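PDB 7M1O: putative ferredoxin from Hydrogenobacter thermophilus, which binds a [4Fe-4S] cluster and, as a ferredoxin, probably serves as a small electron carrier. Local coordinates for residues M6-P9 with D10-T13. Numbering follows the deposited sequence.
Sequences MVDP and DTCT. With SF4 (iron/sulfur cluster), chain C.
Asp-8 meets Asp-10, Thr-11 and Cys-12 where the chain leaves strand 3-7 and turns toward the iron-sulfur cluster. Its CG is anti to the backbone N (chi1 -169°), beside the carbonyl carbon, which brings OD1 to the amide of Asp-10. CB passes 3.8 Å from Thr-11 OG1. At the tip, OD1 accepts a hydrogen bond from Asp-10 N at 3.1 Å, closing an Asx turn; the donor sits above the carboxylate plane, 36° out of it. The other branch, OD2, lies within hydrogen-bonding distance of a water that also pairs with Thr-11 OG1, a hydroxyl whose stronger partner is Ser-66. Asp-8 OD1 also lies only 3.2 Å from Asp-10 OD2, the two carboxylates turned 72° apart, a closeness of like charge that could raise the proton affinity of either group. Cut back to an alanine, this position would probably leave Asp-10 N without its side-chain acceptor and the bridging water without a mate.

The backbone adds its own bonds. Asp-8 O receives Thr-11 N at 3.2 Å, from above the carbonyl plane, closing a type I beta turn, and Cys-12 N at 3.3 Å, in that plane but less straight. A second water donates to both Pro-9 O and Cys-12 O. Cys-12 SG then reaches FE1 of the cluster at 2.3 Å, while Val-7 CG1 packs against its S3. These turns lead into the first ligand of the CxxCxxC motif, Cys-12, Cys-15 and Cys-18, which with the remote Cys-62 holds the cubane of a single-cluster [4Fe-4S] ferredoxin.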
loop_
_atom_site.group_PDB
_atom_site.type_symbol
_atom_site.label_atom_id
_atom_site.label_comp_id
_atom_site.label_asym_id
_atom_site.label_seq_id
_atom_site.Cartn_x
_atom_site.Cartn_y
_atom_site.Cartn_z
ATOM N N MET A 6 1.083 -2.766 4.058
ATOM C CA MET A 6 0.076 -1.986 4.769
ATOM C C MET A 6 0.337 -0.499 4.563
ATOM O O MET A 6 1.424 -0.112 4.137
ATOM C CB MET A 6 0.076 -2.318 6.269
ATOM C CG MET A 6 1.339 -1.903 7.035
ATOM S SD MET A 6 1.048 -1.776 8.814
ATOM C CE MET A 6 2.707 -1.544 9.442
ATOM N N VAL A 7 -0.663 0.323 4.866
ATOM C CA VAL A 7 -0.519 1.772 4.816
ATOM C C VAL A 7 -0.695 2.360 6.209
ATOM O O VAL A 7 -1.650 2.037 6.912
ATOM C CB VAL A 7 -1.542 2.417 3.854
ATOM C CG1 VAL A 7 -1.448 3.940 3.900
ATOM C CG2 VAL A 7 -1.321 1.919 2.435
ATOM N N ASP A 8 0.240 3.217 6.601
ATOM C CA ASP A 8 0.148 3.938 7.862
ATOM C C ASP A 8 -0.631 5.235 7.643
ATOM O O ASP A 8 -0.077 6.205 7.126
ATOM C CB ASP A 8 1.544 4.234 8.414
ATOM C CG ASP A 8 1.515 4.743 9.841
ATOM O OD1 ASP A 8 0.444 5.192 10.298
ATOM O OD2 ASP A 8 2.569 4.694 10.508
ATOM N N PRO A 9 -1.917 5.263 8.037
ATOM C CA PRO A 9 -2.734 6.442 7.732
ATOM C C PRO A 9 -2.280 7.688 8.481
ATOM O O PRO A 9 -2.607 8.805 8.080
ATOM C CB PRO A 9 -4.132 6.018 8.181
ATOM C CG PRO A 9 -3.884 5.054 9.282
ATOM C CD PRO A 9 -2.644 4.302 8.886
ATOM N N ASP A 10 -1.531 7.491 9.559
ATOM C CA ASP A 10 -1.081 8.600 10.390
ATOM C C ASP A 10 -0.124 9.524 9.642
ATOM O O ASP A 10 -0.039 10.713 9.951
ATOM C CB ASP A 10 -0.406 8.064 11.653
ATOM C CG ASP A 10 -1.308 7.138 12.447
ATOM O OD1 ASP A 10 -2.538 7.360 12.451
ATOM O OD2 ASP A 10 -0.786 6.185 13.065
ATOM N N THR A 11 0.583 8.978 8.656
ATOM C CA THR A 11 1.636 9.716 7.959
ATOM C C THR A 11 1.330 9.960 6.482
ATOM O O THR A 11 1.996 10.770 5.838
ATOM C CB THR A 11 2.981 8.974 8.058
ATOM O OG1 THR A 11 2.856 7.671 7.475
ATOM C CG2 THR A 11 3.412 8.839 9.512
ATOM N N CYS A 12 0.336 9.256 5.947
ATOM C CA CYS A 12 -0.043 9.405 4.544
ATOM C C CYS A 12 -0.458 10.838 4.229
ATOM O O CYS A 12 -1.220 11.450 4.977
ATOM C CB CYS A 12 -1.180 8.448 4.193
ATOM S SG CYS A 12 -1.858 8.684 2.530
ATOM N N THR A 13 0.042 11.361 3.113
ATOM C CA THR A 13 -0.208 12.747 2.730
ATOM C C THR A 13 -1.164 12.847 1.541
ATOM O O THR A 13 -1.297 13.911 0.933
ATOM C CB THR A 13 1.108 13.466 2.389
ATOM O OG1 THR A 13 1.779 12.768 1.334
ATOM C CG2 THR A 13 2.014 13.519 3.612
HETATM FE FE1 SF4 C . -0.309 8.097 0.969
HETATM FE FE2 SF4 C . 2.181 7.136 0.377
HETATM FE FE3 SF4 C . 0.903 8.787 -1.382
HETATM FE FE4 SF4 C . -0.009 6.237 -1.008
HETATM S S1 SF4 C . 2.002 6.855 -1.879
HETATM S S2 SF4 C . -1.262 8.139 -1.103
HETATM S S3 SF4 C . 0.424 5.955 1.215
HETATM S S4 SF4 C . 1.600 9.313 0.724
HETATM O O HOH W 1 4.725 5.596 8.469
HETATM O O HOH W 2 -1.931 11.250 7.399
#